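Local coordinates for protein cytochrome P450 CYP260B1 (Sorangium cellulosum, PDB 5HIW) that belongs to the cytochrome P450 family of haem proteins and carries protoporphyrin IX with its iron inside a predominantly helical fold, at residues 90-99 with 197-206; 236-247 with 265-274. All coordinates share one frame; numbering follows the deposited sequence.

Interaction 1 of 2, residues 90-99 with 197-206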
loop_
_atom_site.group_PDB
_atom_site.type_symbol
_atom_site.label_atom_id
_atom_site.label_comp_id
_atom_site.label_asym_id
_atom_site.label_seq_id
_atom_site.Cartn_x
_atom_site.Cartn_y
_atom_site.Cartn_z
ATOM N N VAL A 90 -8.453 -16.499 -0.879
ATOM C CA VAL A 90 -8.210 -16.269 0.526
ATOM C C VAL A 90 -8.489 -14.830 0.923
ATOM O O VAL A 90 -8.346 -14.522 2.077
ATOM C CB VAL A 90 -6.806 -16.672 0.954
ATOM C CG1 VAL A 90 -6.545 -18.133 0.576
ATOM C CG2 VAL A 90 -5.782 -15.837 0.289
ATOM N N LEU A 91 -8.823 -13.965 -0.034
ATOM C CA LEU A 91 -9.169 -12.600 0.272
ATOM C C LEU A 91 -10.573 -12.188 -0.258
ATOM O O LEU A 91 -10.848 -10.989 -0.573
ATOM C CB LEU A 91 -8.129 -11.664 -0.332
ATOM C CG LEU A 91 -6.796 -11.784 0.360
ATOM C CD1 LEU A 91 -5.660 -11.259 -0.513
ATOM C CD2 LEU A 91 -6.781 -11.152 1.715
ATOM N N SER A 92 -11.458 -13.160 -0.269
ATOM C CA SER A 92 -12.804 -13.001 -0.835
ATOM C C SER A 92 -13.631 -12.263 0.183
ATOM O O SER A 92 -13.268 -12.215 1.356
ATOM C CB SER A 92 -13.357 -14.413 -1.103
ATOM O OG SER A 92 -13.688 -14.986 0.116
ATOM N N PRO A 93 -14.876 -11.781 -0.162
ATOM C CA PRO A 93 -15.682 -11.018 0.784
ATOM C C PRO A 93 -16.073 -11.795 2.030
ATOM O O PRO A 93 -16.053 -11.279 3.129
ATOM C CB PRO A 93 -16.908 -10.592 -0.054
ATOM C CG PRO A 93 -16.309 -10.420 -1.405
ATOM C CD PRO A 93 -15.334 -11.569 -1.554
ATOM N N ARG A 94 -16.408 -13.051 1.894
ATOM C CA ARG A 94 -16.630 -13.863 3.106
ATOM C C ARG A 94 -15.420 -13.835 4.065
ATOM O O ARG A 94 -15.605 -13.757 5.278
ATOM C CB ARG A 94 -16.828 -15.310 2.649
ATOM C CG ARG A 94 -16.979 -16.256 3.842
ATOM C CD ARG A 94 -16.928 -17.722 3.345
ATOM N NE ARG A 94 -15.658 -18.184 2.737
ATOM C CZ ARG A 94 -14.521 -18.457 3.392
ATOM N NH1 ARG A 94 -14.408 -18.269 4.685
ATOM N NH2 ARG A 94 -13.470 -18.924 2.729
ATOM N N VAL A 95 -14.197 -13.951 3.525
ATOM C CA VAL A 95 -12.982 -14.017 4.381
ATOM C C VAL A 95 -12.754 -12.658 5.047
ATOM O O VAL A 95 -12.449 -12.562 6.273
ATOM C CB VAL A 95 -11.746 -14.430 3.547
ATOM C CG1 VAL A 95 -10.504 -14.333 4.428
ATOM C CG2 VAL A 95 -11.867 -15.856 2.979
ATOM N N ILE A 96 -12.937 -11.603 4.249
ATOM C CA ILE A 96 -12.750 -10.262 4.716
ATOM C C ILE A 96 -13.677 -10.035 5.871
ATOM O O ILE A 96 -13.271 -9.524 6.877
ATOM C CB ILE A 96 -12.862 -9.198 3.602
ATOM C CG1 ILE A 96 -11.890 -9.406 2.463
ATOM C CG2 ILE A 96 -12.898 -7.829 4.220
ATOM C CD1 ILE A 96 -10.452 -9.192 2.868
ATOM N N SER A 97 -14.969 -10.370 5.777
ATOM C CA SER A 97 -15.868 -10.103 6.872
ATOM C C SER A 97 -15.516 -10.975 8.089
ATOM O O SER A 97 -15.584 -10.511 9.226
ATOM C CB SER A 97 -17.321 -10.480 6.433
ATOM O OG SER A 97 -18.175 -10.446 7.519
ATOM N N ARG A 98 -15.091 -12.197 7.818
ATOM C CA ARG A 98 -14.698 -13.091 8.929
ATOM C C ARG A 98 -13.624 -12.471 9.779
ATOM O O ARG A 98 -13.717 -12.505 11.027
ATOM C CB ARG A 98 -14.148 -14.421 8.397
ATOM C CG ARG A 98 -13.700 -15.356 9.541
ATOM C CD ARG A 98 -13.483 -16.785 8.983
ATOM N NE ARG A 98 -14.787 -17.120 8.388
ATOM C CZ ARG A 98 -15.081 -18.155 7.599
ATOM N NH1 ARG A 98 -14.168 -19.101 7.307
ATOM N NH2 ARG A 98 -16.336 -18.240 7.119
ATOM N N TYR A 99 -12.617 -11.970 9.094
ATOM C CA TYR A 99 -11.448 -11.342 9.794
ATOM C C TYR A 99 -11.657 -9.938 10.258
ATOM O O TYR A 99 -11.055 -9.506 11.264
ATOM C CB TYR A 99 -10.157 -11.597 9.023
ATOM C CG TYR A 99 -9.910 -13.089 9.095
ATOM C CD1 TYR A 99 -9.598 -13.704 10.324
ATOM C CD2 TYR A 99 -10.019 -13.880 7.970
ATOM C CE1 TYR A 99 -9.458 -15.079 10.406
ATOM C CE2 TYR A 99 -9.921 -15.232 8.041
ATOM C CZ TYR A 99 -9.628 -15.842 9.264
ATOM O OH TYR A 99 -9.483 -17.220 9.329
ATOM N N ASP A 197 -8.465 -21.362 13.102
ATOM C CA ASP A 197 -9.369 -20.345 12.552
ATOM C C ASP A 197 -8.619 -19.107 11.986
ATOM O O ASP A 197 -9.217 -18.072 11.835
ATOM C CB ASP A 197 -10.341 -19.870 13.664
ATOM C CG ASP A 197 -9.605 -19.489 14.974
ATOM O OD1 ASP A 197 -8.339 -19.498 14.977
ATOM O OD2 ASP A 197 -10.276 -19.206 16.013
ATOM N N THR A 198 -7.325 -19.177 11.682
ATOM C CA THR A 198 -6.671 -17.947 11.238
ATOM C C THR A 198 -6.665 -17.874 9.762
ATOM O O THR A 198 -6.976 -18.867 9.055
ATOM C CB THR A 198 -5.213 -17.931 11.709
ATOM O OG1 THR A 198 -4.514 -18.940 10.969
ATOM C CG2 THR A 198 -5.112 -18.073 13.227
ATOM N N LEU A 199 -6.232 -16.724 9.226
ATOM C CA LEU A 199 -6.130 -16.621 7.818
ATOM C C LEU A 199 -5.063 -17.608 7.314
ATOM O O LEU A 199 -5.225 -18.179 6.230
ATOM C CB LEU A 199 -5.773 -15.197 7.374
ATOM C CG LEU A 199 -5.681 -14.935 5.872
ATOM C CD1 LEU A 199 -7.019 -15.253 5.144
ATOM C CD2 LEU A 199 -5.248 -13.494 5.679
ATOM N N LEU A 200 -4.002 -17.840 8.111
ATOM C CA LEU A 200 -2.930 -18.729 7.631
ATOM C C LEU A 200 -3.625 -20.062 7.536
ATOM O O LEU A 200 -3.384 -20.844 6.615
ATOM C CB LEU A 200 -1.694 -18.775 8.570
ATOM C CG LEU A 200 -0.673 -19.806 8.082
ATOM C CD1 LEU A 200 0.732 -19.402 8.545
ATOM C CD2 LEU A 200 -1.021 -21.198 8.637
ATOM N N GLY A 201 -4.505 -20.339 8.453
ATOM C CA GLY A 201 -5.366 -21.567 8.288
ATOM C C GLY A 201 -6.223 -21.720 7.024
ATOM O O GLY A 201 -6.248 -22.804 6.420
ATOM N N GLU A 202 -6.913 -20.661 6.596
ATOM C CA GLU A 202 -7.658 -20.660 5.329
ATOM C C GLU A 202 -6.668 -20.857 4.170
ATOM O O GLU A 202 -7.003 -21.460 3.148
ATOM C CB GLU A 202 -8.351 -19.298 5.028
ATOM C CG GLU A 202 -9.457 -18.834 5.988
ATOM C CD GLU A 202 -10.846 -19.221 5.530
ATOM O OE1 GLU A 202 -10.966 -19.622 4.342
ATOM O OE2 GLU A 202 -11.782 -19.072 6.349
ATOM N N ILE A 203 -5.460 -20.331 4.279
ATOM C CA ILE A 203 -4.521 -20.439 3.142
ATOM C C ILE A 203 -4.084 -21.910 3.008
ATOM O O ILE A 203 -4.020 -22.472 1.898
ATOM C CB ILE A 203 -3.282 -19.545 3.347
ATOM C CG1 ILE A 203 -3.599 -18.100 3.027
ATOM C CG2 ILE A 203 -2.169 -19.936 2.441
ATOM C CD1 ILE A 203 -2.729 -17.123 3.806
ATOM N N ALA A 204 -3.809 -22.535 4.143
ATOM C CA ALA A 204 -3.314 -23.919 4.092
ATOM C C ALA A 204 -4.363 -24.780 3.423
ATOM O O ALA A 204 -4.065 -25.588 2.556
ATOM C CB ALA A 204 -2.932 -24.403 5.469
ATOM N N ARG A 205 -5.613 -24.541 3.758
ATOM C CA ARG A 205 -6.737 -25.215 3.108
ATOM C C ARG A 205 -7.014 -24.864 1.644
ATOM O O ARG A 205 -7.341 -25.761 0.838
ATOM C CB ARG A 205 -7.985 -25.164 4.043
ATOM C CG ARG A 205 -7.719 -26.047 5.292
ATOM C CD ARG A 205 -8.734 -26.057 6.447
ATOM N NE ARG A 205 -9.063 -24.723 6.981
ATOM C CZ ARG A 205 -9.999 -23.883 6.486
ATOM N NH1 ARG A 205 -10.752 -24.192 5.409
ATOM N NH2 ARG A 205 -10.189 -22.695 7.082
ATOM N N ALA A 206 -6.820 -23.612 1.228
ATOM C CA ALA A 206 -6.909 -23.226 -0.159
ATOM C C ALA A 206 -5.808 -23.778 -1.050
ATOM O O ALA A 206 -5.995 -23.913 -2.266
ATOM C CB ALA A 206 -6.877 -21.710 -0.304
#
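Glu202 pushes its carboxylate into a recess lined by Arg94, Val95, Arg98 and Tyr99. Arg94 takes it end-on with two nearly straight bonds, NH1 to Glu202 OE2 (3.2 Å) and NH2 to Glu202 OE1 (3.1 Å). Both oxygens lie in the guanidinium plane and are reached on their syn sides from out of the carboxylate plane, in keeping with the 28° turn between the groups. Arg98 NH1 adds a weak, bent salt bridge to Glu202 OE2 (2.6 Å), but its guanidinium crowds Arg94 and is doubtfully placed. Two nearby positive charges probably favour ionised Glu202. A bend at chi2 of Glu202 (-94°) turns the acid toward them. Next to it the hydroxyl of Tyr99 donates to Asp197 O (2.7 Å), reaching it from above the carbonyl plane, while Leu199 CB lies over one ring face and Arg98 CG over the other.

The helices, 93-99 and 199-206, run nearly antiparallel (155°) with axes 11.9 Å apart, a spacing bridged mostly by long side chains; the second probably corresponds to helix H of the P450 fold. At the other end Val90 CG1 touches Ala206 CB (3.7 Å) and Ile203 CG1. Leu199 CD1 packs on Val95 CG1 and comes within 3.4 Å of Val90 O, a buried carbonyl oxygen without a polar partner. Thr198 caps the second helix, its OG1 accepting from Gly201 N (2.9 Å), and Phe140 of helix 130-140 backs Leu199 and Ile203.

Interaction 2 of 2, residues 236-247 with 265-274. With HEM (protoporphyrin IX containing Fe), chain B.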
loop_
_atom_site.group_PDB
_atom_site.type_symbol
_atom_site.label_atom_id
_atom_site.label_comp_id
_atom_site.label_asym_id
_atom_site.label_seq_id
_atom_site.Cartn_x
_atom_site.Cartn_y
_atom_site.Cartn_z
ATOM N N MET A 236 -1.316 4.013 3.707
ATOM C CA MET A 236 -2.764 4.264 3.418
ATOM C C MET A 236 -3.518 4.828 4.582
ATOM O O MET A 236 -4.303 5.797 4.456
ATOM C CB MET A 236 -3.460 2.984 2.928
ATOM C CG MET A 236 -5.020 3.113 2.844
ATOM S SD MET A 236 -5.662 1.800 1.761
ATOM C CE MET A 236 -7.379 2.343 1.661
ATOM N N LEU A 237 -3.287 4.251 5.765
ATOM C CA LEU A 237 -3.896 4.789 6.955
ATOM C C LEU A 237 -3.402 6.175 7.254
ATOM O O LEU A 237 -4.224 7.031 7.622
ATOM C CB LEU A 237 -3.688 3.872 8.161
ATOM C CG LEU A 237 -4.341 2.449 8.144
ATOM C CD1 LEU A 237 -3.857 1.618 9.346
ATOM C CD2 LEU A 237 -5.830 2.596 8.130
ATOM N N ALA A 238 -2.103 6.427 7.072
ATOM C CA ALA A 238 -1.550 7.699 7.357
ATOM C C ALA A 238 -2.253 8.765 6.484
ATOM O O ALA A 238 -2.712 9.783 6.974
ATOM C CB ALA A 238 -0.052 7.757 7.072
ATOM N N ASN A 239 -2.358 8.519 5.191
ATOM C CA ASN A 239 -2.914 9.573 4.320
ATOM C C ASN A 239 -4.423 9.707 4.401
ATOM O O ASN A 239 -4.959 10.773 4.157
ATOM C CB ASN A 239 -2.490 9.290 2.917
ATOM C CG ASN A 239 -0.989 9.439 2.712
ATOM O OD1 ASN A 239 -0.225 9.735 3.628
ATOM N ND2 ASN A 239 -0.585 9.301 1.506
ATOM N N LEU A 240 -5.127 8.685 4.908
ATOM C CA LEU A 240 -6.509 8.788 5.234
ATOM C C LEU A 240 -6.689 9.714 6.406
ATOM O O LEU A 240 -7.505 10.656 6.413
ATOM C CB LEU A 240 -7.086 7.390 5.507
ATOM C CG LEU A 240 -8.502 7.334 6.017
ATOM C CD1 LEU A 240 -9.450 8.133 5.187
ATOM C CD2 LEU A 240 -8.979 5.885 6.271
ATOM N N LEU A 241 -5.865 9.529 7.435
ATOM C CA LEU A 241 -5.985 10.386 8.550
ATOM C C LEU A 241 -5.630 11.845 8.142
ATOM O O LEU A 241 -6.246 12.730 8.649
ATOM C CB LEU A 241 -5.052 9.929 9.651
ATOM C CG LEU A 241 -5.590 8.670 10.352
ATOM C CD1 LEU A 241 -4.494 8.266 11.293
ATOM C CD2 LEU A 241 -6.869 8.831 11.078
ATOM N N VAL A 242 -4.639 12.024 7.298
ATOM C CA VAL A 242 -4.279 13.374 6.813
ATOM C C VAL A 242 -5.512 14.006 6.198
ATOM O O VAL A 242 -5.911 15.145 6.560
ATOM C CB VAL A 242 -3.099 13.358 5.849
ATOM C CG1 VAL A 242 -2.925 14.705 5.073
ATOM C CG2 VAL A 242 -1.777 13.034 6.565
ATOM N N ALA A 243 -6.108 13.284 5.286
ATOM C CA ALA A 243 -7.292 13.775 4.531
ATOM C C ALA A 243 -8.385 14.099 5.447
ATOM O O ALA A 243 -9.087 15.125 5.239
ATOM C CB ALA A 243 -7.744 12.750 3.539
ATOM N N LEU A 244 -8.659 13.239 6.442
ATOM C CA LEU A 244 -9.725 13.569 7.374
ATOM C C LEU A 244 -9.389 14.761 8.297
ATOM O O LEU A 244 -10.190 15.702 8.419
ATOM C CB LEU A 244 -10.163 12.366 8.255
ATOM C CG LEU A 244 -10.722 11.238 7.349
ATOM C CD1 LEU A 244 -11.109 10.040 8.168
ATOM C CD2 LEU A 244 -11.893 11.644 6.453
ATOM N N LEU A 245 -8.250 14.724 8.973
ATOM C CA LEU A 245 -7.887 15.792 9.889
ATOM C C LEU A 245 -7.714 17.126 9.169
ATOM O O LEU A 245 -7.993 18.182 9.758
ATOM C CB LEU A 245 -6.627 15.486 10.620
ATOM C CG LEU A 245 -6.585 14.225 11.504
ATOM C CD1 LEU A 245 -5.173 14.019 12.030
ATOM C CD2 LEU A 245 -7.564 14.333 12.629
ATOM N N ALA A 246 -7.301 17.102 7.913
ATOM C CA ALA A 246 -7.157 18.353 7.138
ATOM C C ALA A 246 -8.531 18.924 6.659
ATOM O O ALA A 246 -8.554 20.005 6.054
ATOM C CB ALA A 246 -6.250 18.156 5.934
ATOM N N HIS A 247 -9.627 18.236 6.862
ATOM C CA HIS A 247 -10.941 18.661 6.264
ATOM C C HIS A 247 -11.930 18.586 7.327
ATOM O O HIS A 247 -12.758 17.676 7.417
ATOM C CB HIS A 247 -11.330 17.896 4.958
ATOM C CG HIS A 247 -10.340 18.097 3.859
ATOM N ND1 HIS A 247 -9.302 17.243 3.638
ATOM C CD2 HIS A 247 -10.174 19.110 2.976
ATOM C CE1 HIS A 247 -8.554 17.687 2.650
ATOM N NE2 HIS A 247 -9.059 18.831 2.233
ATOM N N ILE A 265 -12.966 7.240 2.144
ATOM C CA ILE A 265 -11.723 6.581 1.928
ATOM C C ILE A 265 -11.301 6.590 0.470
ATOM O O ILE A 265 -10.116 6.801 0.137
ATOM C CB ILE A 265 -11.734 5.136 2.606
ATOM C CG1 ILE A 265 -11.807 5.279 4.148
ATOM C CG2 ILE A 265 -10.530 4.320 2.132
ATOM C CD1 ILE A 265 -12.072 3.934 4.854
ATOM N N GLU A 266 -12.241 6.325 -0.447
ATOM C CA GLU A 266 -11.948 6.313 -1.856
ATOM C C GLU A 266 -11.463 7.706 -2.261
ATOM O O GLU A 266 -10.441 7.852 -2.923
ATOM C CB GLU A 266 -13.172 5.911 -2.696
ATOM C CG GLU A 266 -13.616 4.422 -2.517
ATOM C CD GLU A 266 -12.420 3.490 -2.796
ATOM O OE1 GLU A 266 -12.014 3.341 -3.981
ATOM O OE2 GLU A 266 -11.847 2.942 -1.816
ATOM N N GLU A 267 -12.118 8.718 -1.763
ATOM C CA GLU A 267 -11.656 10.105 -2.094
ATOM C C GLU A 267 -10.274 10.451 -1.497
ATOM O O GLU A 267 -9.466 11.044 -2.183
ATOM C CB GLU A 267 -12.708 11.100 -1.665
ATOM C CG GLU A 267 -12.404 12.566 -1.870
ATOM C CD GLU A 267 -12.191 13.005 -3.305
ATOM O OE1 GLU A 267 -12.044 12.224 -4.217
ATOM O OE2 GLU A 267 -12.122 14.246 -3.528
ATOM N N SER A 268 -9.933 9.920 -0.288
ATOM C CA SER A 268 -8.593 10.071 0.308
ATOM C C SER A 268 -7.561 9.438 -0.538
ATOM O O SER A 268 -6.454 9.979 -0.716
ATOM C CB SER A 268 -8.527 9.564 1.788
ATOM O OG SER A 268 -8.390 8.112 1.919
ATOM N N THR A 269 -7.905 8.296 -1.153
ATOM C CA THR A 269 -6.935 7.649 -1.997
ATOM C C THR A 269 -6.715 8.403 -3.321
ATOM O O THR A 269 -5.681 8.205 -3.949
ATOM C CB THR A 269 -7.144 6.144 -2.276
ATOM O OG1 THR A 269 -8.293 5.936 -3.101
ATOM C CG2 THR A 269 -7.258 5.400 -0.970
ATOM N N ARG A 270 -7.690 9.184 -3.757
ATOM C CA ARG A 270 -7.485 10.022 -4.992
ATOM C C ARG A 270 -6.703 11.310 -4.645
ATOM O O ARG A 270 -5.676 11.665 -5.284
ATOM C CB ARG A 270 -8.829 10.385 -5.624
ATOM C CG ARG A 270 -8.676 11.224 -6.886
ATOM C CD ARG A 270 -9.938 11.941 -7.243
ATOM N NE ARG A 270 -10.162 12.947 -6.275
ATOM C CZ ARG A 270 -9.511 14.090 -6.194
ATOM N NH1 ARG A 270 -8.573 14.416 -7.053
ATOM N NH2 ARG A 270 -9.888 14.933 -5.260
ATOM N N TRP A 271 -7.191 11.994 -3.636
ATOM C CA TRP A 271 -6.641 13.293 -3.233
ATOM C C TRP A 271 -5.242 13.176 -2.640
ATOM O O TRP A 271 -4.376 14.050 -2.787
ATOM C CB TRP A 271 -7.568 13.885 -2.191
ATOM C CG TRP A 271 -7.260 15.198 -1.790
ATOM C CD1 TRP A 271 -7.456 16.374 -2.525
ATOM C CD2 TRP A 271 -6.657 15.580 -0.582
ATOM N NE1 TRP A 271 -6.978 17.421 -1.835
ATOM C CE2 TRP A 271 -6.460 16.979 -0.647
ATOM C CE3 TRP A 271 -6.183 14.881 0.509
ATOM C CZ2 TRP A 271 -5.865 17.701 0.401
ATOM C CZ3 TRP A 271 -5.586 15.604 1.562
ATOM C CH2 TRP A 271 -5.429 16.994 1.491
ATOM N N CYS A 272 -4.968 12.061 -1.955
ATOM C CA CYS A 272 -3.635 11.894 -1.332
ATOM C C CYS A 272 -3.275 10.413 -1.282
ATOM O O CYS A 272 -3.118 9.834 -0.191
ATOM C CB CYS A 272 -3.659 12.488 0.069
ATOM S SG CYS A 272 -1.953 12.735 0.762
ATOM N N SER A 273 -3.129 9.819 -2.454
ATOM C CA SER A 273 -2.603 8.426 -2.564
ATOM C C SER A 273 -1.239 8.241 -1.924
ATOM O O SER A 273 -0.373 9.109 -2.087
ATOM C CB SER A 273 -2.408 8.015 -3.974
ATOM O OG SER A 273 -2.044 6.622 -3.998
ATOM N N SER A 274 -1.057 7.115 -1.219
ATOM C CA SER A 274 0.245 6.755 -0.690
ATOM C C SER A 274 1.148 6.011 -1.646
ATOM O O SER A 274 2.312 5.777 -1.316
ATOM C CB SER A 274 0.134 5.895 0.558
ATOM O OG SER A 274 -0.777 4.857 0.373
HETATM C CHA HEM B . -0.089 -5.513 -5.860
HETATM C CHB HEM B . -0.729 -1.187 -3.736
HETATM C CHC HEM B . -2.299 -3.370 0.240
HETATM C CHD HEM B . -0.737 -7.527 -1.558
HETATM C C1A HEM B . -0.188 -4.164 -5.673
HETATM C C2A HEM B . 0.091 -3.163 -6.644
HETATM C C3A HEM B . -0.126 -1.943 -6.059
HETATM C C4A HEM B . -0.426 -2.191 -4.680
HETATM C CMA HEM B . 0.068 -0.569 -6.731
HETATM C CAA HEM B . 0.412 -3.404 -8.114
HETATM C CBA HEM B . 1.897 -3.771 -8.270
HETATM C CGA HEM B . 2.340 -3.765 -9.692
HETATM O O1A HEM B . 1.476 -3.768 -10.629
HETATM O O2A HEM B . 3.552 -3.563 -9.956
HETATM C C1B HEM B . -1.153 -1.392 -2.479
HETATM C C2B HEM B . -1.587 -0.317 -1.630
HETATM C C3B HEM B . -2.051 -0.956 -0.497
HETATM C C4B HEM B . -1.861 -2.400 -0.657
HETATM C CMB HEM B . -1.528 1.209 -1.828
HETATM C CAB HEM B . -2.532 -0.207 0.638
HETATM C CBB HEM B . -2.722 -0.577 1.861
HETATM C C1C HEM B . -2.014 -4.727 0.100
HETATM C C2C HEM B . -2.369 -5.687 1.101
HETATM C C3C HEM B . -1.910 -6.866 0.580
HETATM C C4C HEM B . -1.260 -6.617 -0.665
HETATM C CMC HEM B . -3.079 -5.273 2.368
HETATM C CAC HEM B . -2.018 -8.216 1.167
HETATM C CBC HEM B . -3.028 -8.528 1.964
HETATM C C1D HEM B . -0.449 -7.263 -2.892
HETATM C C2D HEM B . -0.019 -8.377 -3.778
HETATM C C3D HEM B . 0.172 -7.828 -4.972
HETATM C C4D HEM B . -0.173 -6.407 -4.815
HETATM C CMD HEM B . 0.252 -9.820 -3.398
HETATM C CAD HEM B . 0.550 -8.527 -6.289
HETATM C CBD HEM B . -0.734 -8.871 -7.020
HETATM C CGD HEM B . -0.488 -9.610 -8.343
HETATM O O1D HEM B . 0.619 -9.546 -8.961
HETATM O O2D HEM B . -1.414 -10.310 -8.875
HETATM N NA HEM B . -0.530 -3.521 -4.465
HETATM N NB HEM B . -1.458 -2.581 -1.911
HETATM N NC HEM B . -1.425 -5.272 -0.955
HETATM N ND HEM B . -0.507 -6.085 -3.560
HETATM FE FE HEM B . -1.004 -4.383 -2.767
HETATM O O HOH W 1 -5.625 6.477 2.163
HETATM O O HOH W 2 1.176 -4.148 -2.089
#
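His247 sets the edge of its imidazole against one face of the Trp271 indole in a T-shaped pair, planes 81° apart, with CE1 only 3.4 Å from Trp271 CH2. The imidazole is held in this rotation by His247 ND1, which donates to Ala243 O (2.7 Å) in the ring plane and on a carbonyl lone pair. Ala243 packs its CB against Trp271 CE3, and the indole NE1 is tied to Glu317 O.

Beside the aromatic pair, Ala243 CB also meets Ser268 CB. Leu240 spreads its two methyls over the second helix: CD1 lies against Ser268 OG, and CD2 on Ile265 CG1 (3.6 Å). Met236 is fully extended, starting with CG anti to the backbone N (chi1 170°), and this carries CE past Thr269 CG2 to Ile265 CG2 (3.7 Å), while SD passes the haem vinyl carbon CBB at 3.8 Å.

The helices cross almost perpendicularly (99°). Helix 261-271 is the K helix of the P450 fold: it bears the family's ExxR motif, in which Arg270 grips Glu267 side-on through NE and NH2, and Arg323 adds a further salt bridge to that glutamate. Where the helix ends, Asn239 ND2 donates to Cys272 O (3.1 Å) from above its carbonyl plane, and also to Phe382 O. A water donates to both Met236 O (2.7 Å) and Ser268 OG (3.2 Å), bridging the helices within this buried interface; Ser268 OG in turn donates a hydrogen bond to Ile265 O.

How the interactions relate
Interaction 1 closes before interaction 2 opens along the chain; their centres lie 27 Å apart, and with nearest atoms about 12 Å apart they do not touch. Their relation to the haem differs. Met236 of interaction 2 belongs to the haem pocket, whereas in interaction 1 the side chain of Leu199 stays about 7 Å from the cofactor. The iron itself carries a water at 2.3 Å and one ligand from elsewhere in the structure, and neither contact supplies a ligand. Helix 341-358 connects the two regions: Pro342 and Met346 meet Ile96 of residues 90-99, while Ala344 and Val352 meet Met236 and Leu240 of residues 236-247.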